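Local coordinates for glucose import ATP-binding protein GlcV (Sulfolobus solfataricus, PDB 1OXX), which hydrolyses ATP to power glucose uptake, as the energy-coupling subunit of the GlcSTUV ABC transporter, at residues Val213-Gln221 with Val233-Ile241; Ile258-Ser266 with Trp293-Val301. The protein carries 1 engineered substitution. All coordinates share one frame; numbering follows the deposited sequence.

Contact 1 of 2, residues Val213-Gln221 with Val233-Ile241; sequences VLVKGKLVQ and VSIQVASLI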
ATOM      1  N   VAL A 213       4.638  -2.794  -7.300  1.00  5.50           N
ATOM      2  CA  VAL A 213       5.442  -1.820  -6.599  1.00  4.64           C
ATOM      3  C   VAL A 213       6.114  -0.887  -7.590  1.00  5.28           C
ATOM      4  O   VAL A 213       6.820  -1.324  -8.507  1.00  7.64           O
ATOM      5  CB  VAL A 213       6.502  -2.513  -5.752  1.00  7.07           C
ATOM      6  CG1 VAL A 213       7.286  -1.493  -4.967  1.00  7.63           C
ATOM      7  CG2 VAL A 213       5.833  -3.517  -4.832  1.00 10.60           C
ATOM      8  N   LEU A 214       5.898   0.404  -7.381  1.00  5.61           N
ATOM      9  CA  LEU A 214       6.428   1.450  -8.247  1.00  5.21           C
ATOM     10  C   LEU A 214       7.645   2.137  -7.617  1.00 10.16           C
ATOM     11  O   LEU A 214       7.535   2.686  -6.519  1.00 13.91           O
ATOM     12  CB  LEU A 214       5.360   2.522  -8.480  1.00  9.52           C
ATOM     13  CG  LEU A 214       4.540   2.447  -9.774  0.50 25.06           C
ATOM     14  CD1 LEU A 214       4.621   1.072 -10.409  0.50 22.35           C
ATOM     15  CD2 LEU A 214       3.086   2.867  -9.556  0.50 20.07           C
ATOM     16  N   VAL A 215       8.778   2.116  -8.316  1.00  9.03           N
ATOM     17  CA  VAL A 215       9.986   2.800  -7.857  1.00  9.59           C
ATOM     18  C   VAL A 215      10.517   3.633  -9.021  1.00  7.67           C
ATOM     19  O   VAL A 215      10.740   3.115 -10.100  1.00  9.79           O
ATOM     20  CB  VAL A 215      11.070   1.820  -7.392  1.00  9.65           C
ATOM     21  CG1 VAL A 215      12.339   2.568  -6.968  1.00 12.45           C
ATOM     22  CG2 VAL A 215      10.565   0.943  -6.242  1.00 12.66           C
ATOM     23  N   LYS A 216      10.693   4.927  -8.777  1.00 15.89           N
ATOM     24  CA  LYS A 216      11.180   5.849  -9.798  1.00 12.63           C
ATOM     25  C   LYS A 216      10.357   5.772 -11.087  1.00  9.86           C
ATOM     26  O   LYS A 216      10.897   5.860 -12.183  1.00 17.22           O
ATOM     27  CB  LYS A 216      12.658   5.594 -10.086  1.00 20.16           C
ATOM     28  N   GLY A 217       9.047   5.568 -10.951  1.00 11.83           N
ATOM     29  CA  GLY A 217       8.139   5.540 -12.089  1.00 11.12           C
ATOM     30  C   GLY A 217       8.051   4.193 -12.788  1.00  7.42           C
ATOM     31  O   GLY A 217       7.307   4.016 -13.760  1.00  8.39           O
ATOM     32  N   LYS A 218       8.797   3.221 -12.274  1.00  7.74           N
ATOM     33  CA  LYS A 218       8.867   1.913 -12.890  1.00  7.75           C
ATOM     34  C   LYS A 218       8.250   0.844 -12.001  1.00  6.54           C
ATOM     35  O   LYS A 218       8.403   0.858 -10.785  1.00  7.11           O
ATOM     36  CB  LYS A 218      10.317   1.537 -13.189  1.00  9.76           C
ATOM     37  CG  LYS A 218      11.016   2.419 -14.217  1.00 14.05           C
ATOM     38  CD  LYS A 218      12.401   1.854 -14.530  1.00 26.31           C
ATOM     39  CE  LYS A 218      13.141   2.710 -15.541  1.00 23.08           C
ATOM     40  NZ  LYS A 218      14.516   2.192 -15.778  1.00 29.59           N
ATOM     41  N   LEU A 219       7.494  -0.045 -12.625  1.00  7.21           N
ATOM     42  CA  LEU A 219       6.915  -1.177 -11.937  1.00  6.93           C
ATOM     43  C   LEU A 219       8.015  -2.221 -11.821  1.00  9.72           C
ATOM     44  O   LEU A 219       8.442  -2.795 -12.835  1.00 10.98           O
ATOM     45  CB  LEU A 219       5.760  -1.707 -12.769  1.00 13.53           C
ATOM     46  CG  LEU A 219       4.868  -2.745 -12.137  1.00 19.48           C
ATOM     47  CD1 LEU A 219       4.084  -2.113 -11.009  1.00 19.31           C
ATOM     48  CD2 LEU A 219       3.940  -3.299 -13.209  1.00 19.40           C
ATOM     49  N   VAL A 220       8.499  -2.445 -10.602  1.00  6.25           N
ATOM     50  CA  VAL A 220       9.680  -3.277 -10.397  1.00  5.20           C
ATOM     51  C   VAL A 220       9.379  -4.701  -9.946  1.00  6.65           C
ATOM     52  O   VAL A 220      10.232  -5.583 -10.081  1.00  6.75           O
ATOM     53  CB  VAL A 220      10.672  -2.609  -9.413  1.00  4.89           C
ATOM     54  CG1 VAL A 220      11.211  -1.283  -9.972  1.00  7.34           C
ATOM     55  CG2 VAL A 220      10.059  -2.382  -8.072  1.00  7.30           C
ATOM     56  N   GLN A 221       8.172  -4.937  -9.429  1.00  5.80           N
ATOM     57  CA  GLN A 221       7.753  -6.271  -9.014  1.00  4.29           C
ATOM     58  C   GLN A 221       6.239  -6.298  -8.902  1.00  6.87           C
ATOM     59  O   GLN A 221       5.603  -5.289  -8.564  1.00  6.39           O
ATOM     60  CB  GLN A 221       8.378  -6.656  -7.662  1.00  5.03           C
ATOM     61  CG  GLN A 221       8.113  -8.103  -7.255  1.00  4.67           C
ATOM     62  CD  GLN A 221       8.945  -8.556  -6.070  1.00  5.73           C
ATOM     63  OE1 GLN A 221       9.694  -7.763  -5.468  1.00  5.60           O
ATOM     64  NE2 GLN A 221       8.819  -9.840  -5.719  1.00  7.51           N
ATOM     65  N   VAL A 233      12.321  -8.355  -4.615  1.00  3.79           N
ATOM     66  CA  VAL A 233      13.353  -8.374  -5.647  1.00  4.93           C
ATOM     67  C   VAL A 233      14.535  -7.492  -5.293  1.00  5.06           C
ATOM     68  O   VAL A 233      15.627  -7.645  -5.856  1.00  7.49           O
ATOM     69  CB  VAL A 233      12.762  -7.950  -7.012  1.00  6.18           C
ATOM     70  CG1 VAL A 233      12.479  -6.476  -7.038  1.00  7.13           C
ATOM     71  CG2 VAL A 233      13.695  -8.335  -8.168  1.00 13.17           C
ATOM     72  N   SER A 234      14.334  -6.594  -4.341  1.00  5.17           N
ATOM     73  CA  SER A 234      15.358  -5.646  -3.942  1.00  5.47           C
ATOM     74  C   SER A 234      15.127  -5.236  -2.513  1.00  5.86           C
ATOM     75  O   SER A 234      14.045  -5.431  -1.972  1.00  5.40           O
ATOM     76  CB  SER A 234      15.296  -4.395  -4.817  1.00  6.68           C
ATOM     77  OG  SER A 234      14.103  -3.637  -4.561  1.00  8.51           O
ATOM     78  N   ILE A 235      16.133  -4.639  -1.887  1.00  7.71           N
ATOM     79  CA  ILE A 235      15.954  -4.177  -0.517  1.00  6.02           C
ATOM     80  C   ILE A 235      14.940  -3.018  -0.467  1.00  7.45           C
ATOM     81  O   ILE A 235      14.212  -2.860   0.519  1.00  7.81           O
ATOM     82  CB  ILE A 235      17.314  -3.809   0.164  1.00  9.16           C
ATOM     83  CG1 ILE A 235      17.147  -3.727   1.683  1.00  8.12           C
ATOM     84  CG2 ILE A 235      17.892  -2.503  -0.395  1.00  9.49           C
ATOM     85  CD1 ILE A 235      16.827  -5.033   2.367  1.00  9.87           C
ATOM     86  N   GLN A 236      14.866  -2.232  -1.539  1.00  6.28           N
ATOM     87  CA  GLN A 236      13.873  -1.159  -1.587  1.00  9.91           C
ATOM     88  C   GLN A 236      12.455  -1.719  -1.586  1.00  6.77           C
ATOM     89  O   GLN A 236      11.590  -1.237  -0.862  1.00  8.08           O
ATOM     90  CB  GLN A 236      14.061  -0.223  -2.775  1.00 10.95           C
ATOM     91  CG  GLN A 236      13.097   0.949  -2.689  1.00 21.19           C
ATOM     92  CD  GLN A 236      13.533   2.170  -3.468  1.00 30.00           C
ATOM     93  OE1 GLN A 236      13.081   3.284  -3.179  1.00 24.40           O
ATOM     94  NE2 GLN A 236      14.394   1.973  -4.457  1.00 20.50           N
ATOM     95  N   VAL A 237      12.186  -2.733  -2.392  1.00  6.99           N
ATOM     96  CA  VAL A 237      10.866  -3.339  -2.327  1.00  4.83           C
ATOM     97  C   VAL A 237      10.626  -3.956  -0.942  1.00  5.34           C
ATOM     98  O   VAL A 237       9.544  -3.853  -0.367  1.00  4.96           O
ATOM     99  CB  VAL A 237      10.679  -4.408  -3.410  1.00  7.15           C
ATOM    100  CG1 VAL A 237       9.422  -5.212  -3.162  1.00  5.77           C
ATOM    101  CG2 VAL A 237      10.641  -3.759  -4.779  1.00  8.32           C
ATOM    102  N   ALA A 238      11.649  -4.612  -0.407  1.00  4.40           N
ATOM    103  CA  ALA A 238      11.520  -5.243   0.898  1.00  6.02           C
ATOM    104  C   ALA A 238      11.025  -4.264   1.944  1.00  5.99           C
ATOM    105  O   ALA A 238      10.186  -4.613   2.767  1.00  6.43           O
ATOM    106  CB  ALA A 238      12.841  -5.818   1.334  1.00  7.50           C
ATOM    107  N   SER A 239      11.567  -3.050   1.926  1.00  5.55           N
ATOM    108  CA  SER A 239      11.205  -2.032   2.910  1.00  7.27           C
ATOM    109  C   SER A 239       9.872  -1.352   2.618  1.00  5.26           C
ATOM    110  O   SER A 239       9.195  -0.885   3.523  1.00  8.14           O
ATOM    111  CB  SER A 239      12.315  -0.993   3.013  1.00  9.66           C
ATOM    112  OG  SER A 239      12.350  -0.145   1.889  1.00 12.84           O
ATOM    113  N   LEU A 240       9.480  -1.297   1.355  1.00  7.13           N
ATOM    114  CA  LEU A 240       8.198  -0.695   1.020  1.00  7.54           C
ATOM    115  C   LEU A 240       7.027  -1.542   1.525  1.00  8.76           C
ATOM    116  O   LEU A 240       5.964  -0.999   1.908  1.00  9.42           O
ATOM    117  CB  LEU A 240       8.088  -0.463  -0.493  1.00  5.47           C
ATOM    118  CG  LEU A 240       8.854   0.751  -0.979  1.00  9.79           C
ATOM    119  CD1 LEU A 240       9.077   0.705  -2.491  1.00 10.53           C
ATOM    120  CD2 LEU A 240       8.112   2.024  -0.546  1.00 12.45           C
ATOM    121  N   ILE A 241       7.207  -2.863   1.518  1.00  5.86           N
ATOM    122  CA  ILE A 241       6.133  -3.766   1.895  1.00  5.15           C
ATOM    123  C   ILE A 241       6.070  -4.050   3.398  1.00  5.39           C
ATOM    124  O   ILE A 241       5.094  -4.617   3.862  1.00  7.74           O
ATOM    125  CB  ILE A 241       6.224  -5.071   1.054  1.00  9.09           C
ATOM    126  CG1 ILE A 241       4.968  -5.946   1.206  1.00 12.01           C
ATOM    127  CG2 ILE A 241       7.453  -5.844   1.424  1.00 10.48           C
ATOM    128  CD1 ILE A 241       3.786  -5.474   0.400  1.00 15.12           C
TER
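V233 N donates to Q221 OE1 (2.8 Å), arriving tilted 34° from the plane of the amide carbonyl. Q221 reaches it with CG anti to the backbone N (chi1 -173°) and an extended chain, which runs alongside V233 in the opposite direction; NE2 bonds back to N231 O, so both ends of the amide are held. With an alanine here, V233 N and N231 O would probably both lose their amide partner, weakening the loop's tie to the strand. Next comes S234, the N-cap, whose OG accepts a nearly straight bond from V237 N (3.0 Å, 171°). Q236 lays its amide against V215, NE2 lying 3.3 Å from V215 CG1. V237 divides its branches: CG1 lies against Q221 OE1 (3.4 Å), while CG2 packs on V220 CG2 (3.6 Å) and V213 CG1. One turn on, L240 CD1 rests on both V213 CG1 (3.8 Å) and V215 CG2 (4.0 Å). Helix 235-241 lies over the beta hairpin formed by strands 210-215 and 218-223, which closes in a type I' turn at the edge of the six-stranded mixed sheet; L228 of helix 225-230 covers V213 and Q221, and L240 touches the probable ATP-binding P-loop.

Contact 2 of 2, residues Ile258-Ser266 with Trp293-Val301; sequences IGSLRFPVS and WILVGKGKV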
ATOM      1  N   ILE A 258      29.572  -8.807   9.212  1.00  6.33           N
ATOM      2  CA  ILE A 258      29.258  -7.443   9.619  1.00  7.34           C
ATOM      3  C   ILE A 258      29.696  -7.344  11.084  1.00  7.20           C
ATOM      4  O   ILE A 258      28.969  -7.723  11.994  1.00  5.85           O
ATOM      5  CB  ILE A 258      27.745  -7.156   9.455  1.00  8.51           C
ATOM      6  CG1 ILE A 258      27.266  -7.554   8.051  1.00 10.12           C
ATOM      7  CG2 ILE A 258      27.439  -5.689   9.757  1.00  9.22           C
ATOM      8  CD1 ILE A 258      25.783  -7.383   7.807  1.00 12.40           C
ATOM      9  N   GLY A 259      30.921  -6.887  11.316  1.00  8.86           N
ATOM     10  CA  GLY A 259      31.453  -6.842  12.659  1.00  9.27           C
ATOM     11  C   GLY A 259      31.414  -8.229  13.267  1.00  9.32           C
ATOM     12  O   GLY A 259      31.903  -9.199  12.686  1.00  9.02           O
ATOM     13  N   SER A 260      30.810  -8.328  14.437  1.00  6.89           N
ATOM     14  CA  SER A 260      30.714  -9.597  15.149  1.00  6.99           C
ATOM     15  C   SER A 260      29.549 -10.486  14.682  1.00  8.67           C
ATOM     16  O   SER A 260      29.252 -11.499  15.313  1.00 13.79           O
ATOM     17  CB  SER A 260      30.574  -9.322  16.637  1.00  6.50           C
ATOM     18  OG  SER A 260      29.469  -8.477  16.882  1.00  7.87           O
ATOM     19  N   LEU A 261      28.854 -10.093  13.623  1.00  5.34           N
ATOM     20  CA  LEU A 261      27.830 -10.949  13.068  1.00  4.96           C
ATOM     21  C   LEU A 261      28.302 -11.564  11.762  1.00  5.85           C
ATOM     22  O   LEU A 261      29.079 -10.962  11.006  1.00  7.40           O
ATOM     23  CB  LEU A 261      26.552 -10.157  12.807  1.00  7.06           C
ATOM     24  CG  LEU A 261      25.885  -9.499  14.005  1.00  6.66           C
ATOM     25  CD1 LEU A 261      24.569  -8.878  13.544  1.00  9.17           C
ATOM     26  CD2 LEU A 261      25.638 -10.487  15.120  1.00  8.87           C
ATOM     27  N   ARG A 262      27.820 -12.775  11.500  1.00  6.66           N
ATOM     28  CA  ARG A 262      28.106 -13.485  10.267  1.00  5.06           C
ATOM     29  C   ARG A 262      26.854 -14.240   9.825  1.00  5.84           C
ATOM     30  O   ARG A 262      26.390 -15.143  10.535  1.00  7.71           O
ATOM     31  CB  ARG A 262      29.279 -14.442  10.436  1.00  9.29           C
ATOM     32  CG  ARG A 262      29.844 -14.918   9.107  1.00  9.80           C
ATOM     33  CD  ARG A 262      31.198 -15.589   9.241  1.00 11.73           C
ATOM     34  NE  ARG A 262      31.118 -16.747  10.120  1.00 12.51           N
ATOM     35  CZ  ARG A 262      32.158 -17.332  10.673  1.00  9.55           C
ATOM     36  NH1 ARG A 262      33.385 -16.868  10.451  1.00 13.55           N
ATOM     37  NH2 ARG A 262      31.976 -18.386  11.453  1.00 10.06           N
ATOM     38  N   PHE A 263      26.321 -13.873   8.657  1.00  6.22           N
ATOM     39  CA  PHE A 263      25.102 -14.465   8.107  1.00  7.97           C
ATOM     40  C   PHE A 263      25.479 -15.514   7.090  1.00  5.60           C
ATOM     41  O   PHE A 263      26.281 -15.247   6.209  1.00  7.88           O
ATOM     42  CB  PHE A 263      24.254 -13.381   7.438  1.00  7.42           C
ATOM     43  CG  PHE A 263      23.687 -12.402   8.404  1.00  9.04           C
ATOM     44  CD1 PHE A 263      24.442 -11.331   8.841  1.00  8.49           C
ATOM     45  CD2 PHE A 263      22.404 -12.559   8.894  1.00  8.41           C
ATOM     46  CE1 PHE A 263      23.911 -10.429   9.756  1.00 12.64           C
ATOM     47  CE2 PHE A 263      21.875 -11.649   9.798  1.00 14.25           C
ATOM     48  CZ  PHE A 263      22.648 -10.592  10.228  1.00  8.54           C
ATOM     49  N   PRO A 264      24.919 -16.713   7.231  1.00  5.44           N
ATOM     50  CA  PRO A 264      25.288 -17.854   6.373  1.00  6.88           C
ATOM     51  C   PRO A 264      24.649 -17.860   4.997  1.00  5.74           C
ATOM     52  O   PRO A 264      23.905 -18.773   4.603  1.00  8.25           O
ATOM     53  CB  PRO A 264      24.825 -19.056   7.201  1.00  5.95           C
ATOM     54  CG  PRO A 264      23.711 -18.551   7.972  1.00  7.49           C
ATOM     55  CD  PRO A 264      23.982 -17.106   8.294  1.00  6.87           C
ATOM     56  N   VAL A 265      24.963 -16.817   4.242  1.00  6.09           N
ATOM     57  CA  VAL A 265      24.466 -16.641   2.884  1.00  7.88           C
ATOM     58  C   VAL A 265      25.581 -16.029   2.061  1.00  8.62           C
ATOM     59  O   VAL A 265      26.565 -15.564   2.599  1.00  8.45           O
ATOM     60  CB  VAL A 265      23.207 -15.734   2.831  1.00  9.26           C
ATOM     61  CG1 VAL A 265      22.031 -16.417   3.523  1.00  9.36           C
ATOM     62  CG2 VAL A 265      23.492 -14.363   3.432  1.00  6.35           C
ATOM     63  N   SER A 266      25.422 -16.040   0.746  1.00 10.60           N
ATOM     64  CA  SER A 266      26.427 -15.469  -0.134  1.00  9.70           C
ATOM     65  C   SER A 266      25.786 -14.925  -1.413  1.00 11.17           C
ATOM     66  O   SER A 266      24.647 -15.228  -1.734  1.00  9.95           O
ATOM     67  CB  SER A 266      27.468 -16.542  -0.477  1.00 14.48           C
ATOM     68  OG  SER A 266      28.546 -16.016  -1.236  1.00 18.94           O
ATOM     69  N   TRP A 293      15.817 -21.347  15.361  1.00  6.85           N
ATOM     70  CA  TRP A 293      16.584 -20.117  15.281  1.00  6.43           C
ATOM     71  C   TRP A 293      18.064 -20.458  15.092  1.00  7.42           C
ATOM     72  O   TRP A 293      18.532 -21.469  15.619  1.00  9.88           O
ATOM     73  CB  TRP A 293      16.480 -19.345  16.582  1.00  6.68           C
ATOM     74  CG  TRP A 293      15.129 -18.725  16.868  1.00  4.54           C
ATOM     75  CD1 TRP A 293      14.141 -19.239  17.660  1.00  8.64           C
ATOM     76  CD2 TRP A 293      14.639 -17.470  16.382  1.00  5.36           C
ATOM     77  NE1 TRP A 293      13.062 -18.386  17.682  1.00  7.81           N
ATOM     78  CE2 TRP A 293      13.349 -17.289  16.912  1.00  5.66           C
ATOM     79  CE3 TRP A 293      15.165 -16.474  15.553  1.00  4.95           C
ATOM     80  CZ2 TRP A 293      12.583 -16.153  16.635  1.00  6.48           C
ATOM     81  CZ3 TRP A 293      14.399 -15.369  15.269  1.00  5.05           C
ATOM     82  CH2 TRP A 293      13.131 -15.220  15.800  1.00  5.12           C
ATOM     83  N   ILE A 294      18.794 -19.621  14.364  1.00  5.99           N
ATOM     84  CA  ILE A 294      20.242 -19.819  14.228  1.00  7.19           C
ATOM     85  C   ILE A 294      21.008 -18.613  14.753  1.00  5.17           C
ATOM     86  O   ILE A 294      20.626 -17.441  14.542  1.00  5.06           O
ATOM     87  CB  ILE A 294      20.702 -20.100  12.775  1.00  7.61           C
ATOM     88  CG1 ILE A 294      20.348 -18.940  11.841  1.00  6.19           C
ATOM     89  CG2 ILE A 294      20.177 -21.445  12.295  1.00  6.00           C
ATOM     90  CD1 ILE A 294      21.185 -18.913  10.587  1.00  8.23           C
ATOM     91  N   LEU A 295      22.123 -18.905  15.400  1.00  4.43           N
ATOM     92  CA  LEU A 295      23.032 -17.889  15.893  1.00  4.11           C
ATOM     93  C   LEU A 295      23.800 -17.226  14.770  1.00  6.26           C
ATOM     94  O   LEU A 295      24.352 -17.921  13.905  1.00  8.04           O
ATOM     95  CB  LEU A 295      24.069 -18.558  16.789  1.00  6.53           C
ATOM     96  CG  LEU A 295      23.838 -18.589  18.288  1.00 12.18           C
ATOM     97  CD1 LEU A 295      24.951 -19.402  18.934  1.00 12.91           C
ATOM     98  CD2 LEU A 295      23.820 -17.182  18.864  1.00 10.41           C
ATOM     99  N   VAL A 296      23.826 -15.897  14.761  1.00  3.75           N
ATOM    100  CA  VAL A 296      24.656 -15.180  13.805  1.00  5.80           C
ATOM    101  C   VAL A 296      25.777 -14.369  14.481  1.00  5.43           C
ATOM    102  O   VAL A 296      26.657 -13.848  13.814  1.00  7.15           O
ATOM    103  CB  VAL A 296      23.834 -14.311  12.822  1.00  7.31           C
ATOM    104  CG1 VAL A 296      23.001 -15.201  11.914  1.00  9.20           C
ATOM    105  CG2 VAL A 296      22.969 -13.277  13.540  1.00  7.66           C
ATOM    106  N   GLY A 297      25.767 -14.282  15.809  1.00  4.22           N
ATOM    107  CA  GLY A 297      26.864 -13.644  16.505  1.00  7.17           C
ATOM    108  C   GLY A 297      26.474 -12.832  17.713  1.00  6.68           C
ATOM    109  O   GLY A 297      25.390 -13.003  18.258  1.00  9.37           O
ATOM    110  N   LYS A 298      27.388 -11.976  18.143  1.00  9.43           N
ATOM    111  CA  LYS A 298      27.202 -11.128  19.312  1.00  6.81           C
ATOM    112  C   LYS A 298      26.840  -9.707  18.898  1.00  7.95           C
ATOM    113  O   LYS A 298      27.212  -9.232  17.828  1.00  8.61           O
ATOM    114  CB  LYS A 298      28.509 -11.054  20.112  1.00 12.84           C
ATOM    115  CG  LYS A 298      29.055 -12.373  20.598  1.00 17.07           C
ATOM    116  CD  LYS A 298      30.532 -12.260  20.940  1.00 13.86           C
ATOM    117  CE  LYS A 298      30.813 -11.247  22.023  1.00 19.75           C
ATOM    118  NZ  LYS A 298      32.263 -11.279  22.422  1.00 22.74           N
ATOM    119  N   GLY A 299      26.159  -9.015  19.792  1.00  6.31           N
ATOM    120  CA  GLY A 299      25.837  -7.622  19.571  1.00  7.50           C
ATOM    121  C   GLY A 299      25.766  -6.898  20.892  1.00  5.97           C
ATOM    122  O   GLY A 299      25.932  -7.488  21.946  1.00  6.95           O
ATOM    123  N   LYS A 300      25.490  -5.604  20.820  1.00  6.04           N
ATOM    124  CA  LYS A 300      25.381  -4.781  21.999  1.00  5.81           C
ATOM    125  C   LYS A 300      24.172  -3.876  21.841  1.00  6.51           C
ATOM    126  O   LYS A 300      23.964  -3.257  20.791  1.00  5.79           O
ATOM    127  CB  LYS A 300      26.663  -3.970  22.173  1.00  9.52           C
ATOM    128  CG  LYS A 300      26.660  -3.002  23.336  1.00 12.37           C
ATOM    129  CD  LYS A 300      28.056  -2.377  23.529  1.00 19.03           C
ATOM    130  CE  LYS A 300      28.016  -1.147  24.426  1.00 37.54           C
ATOM    131  NZ  LYS A 300      29.371  -0.570  24.651  0.50 46.47           N
ATOM    132  N   VAL A 301      23.351  -3.783  22.884  1.00  5.64           N
ATOM    133  CA  VAL A 301      22.192  -2.913  22.825  1.00  3.47           C
ATOM    134  C   VAL A 301      22.597  -1.439  22.756  1.00  4.15           C
ATOM    135  O   VAL A 301      23.392  -0.949  23.580  1.00  5.87           O
ATOM    136  CB  VAL A 301      21.248  -3.150  24.029  1.00  4.48           C
ATOM    137  CG1 VAL A 301      20.070  -2.261  23.948  1.00  5.51           C
ATOM    138  CG2 VAL A 301      20.813  -4.590  24.081  1.00  5.39           C
TER
HETATM  139  O   HOH W   1      30.151 -13.118  17.145  1.00 17.52           O
HETATM  140  O   HOH W   2      25.594 -17.966  11.364  1.00 20.98           O
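K298 O receives the hydroxyl of S260, OG to O 2.6 Å, and the hydroxyl comes in from above the carbonyl plane, 42° off it. S260 OG lies between its own backbone N and carbonyl carbon (chi1 56°), which turns it to this oxygen, and it also bonds with L318 N, so that one hydroxyl ties the turn to strand 294-307 and to L318, just past strand 310-317. S260 O is gripped as well: a water donates to it and accepts from K298 N, backing up a direct K298 N to S260 O bond that is long and weak. Further along, R262 N gives V296 O the firm backbone bond of the pair (2.8 Å, 160°), in the carbonyl plane. Between the S260 and R262 links, L261 and G297 form a single antiparallel bridge, their CA atoms 4.5 Å apart, and G297 CA sends a C-H toward S260 O. At G297 a side chain would run into S260 O, and the backbone angles themselves favour glycine. A second water donates to both R262 O and L295 O.

The apolar contacts centre on V296. Its CB lies over one face of the F263 ring and its CG1 approaches F263 CD2 (4.1 Å), while CG2 faces L261 CD2 across 4.2 Å. L261 CD2 itself rests on K298 O (3.4 Å). Beyond, P264, the centre of an inverse gamma turn, sets its ring CG against I294 CD1 (3.7 Å). V296 and G297 form a classic beta bulge opposite V340 of strand 337-342. Strand 261-263, an edge of the sheet holding 255-258 and 245-252, is thereby joined to strand 294-307 of the second five-stranded sheet, with P317 of strand 310-317 against S260 and L261.

Contact 1 closes before contact 2 opens along the chain; their centres lie 27 Å apart and their nearest atoms about 11 Å. They share no sheet. Contact 1 belongs to the ABC-ATPase domain, where a helix packs on the hairpin at the edge of the six-stranded mixed sheet, close to the probable nucleotide-binding P-loop. Contact 2 lies far from that site and joins two five-stranded antiparallel sheets by strand 261-263 and strand 294-307. Strand 245-252, which follows helix 235-241, already belongs to the sheet that strand 261-263 edges, so the chain passes from the first contact into the second's sheet. Contact 1 is thus part of the ABC-ATPase core, contact 2 of the C-terminal part, whose function is unknown.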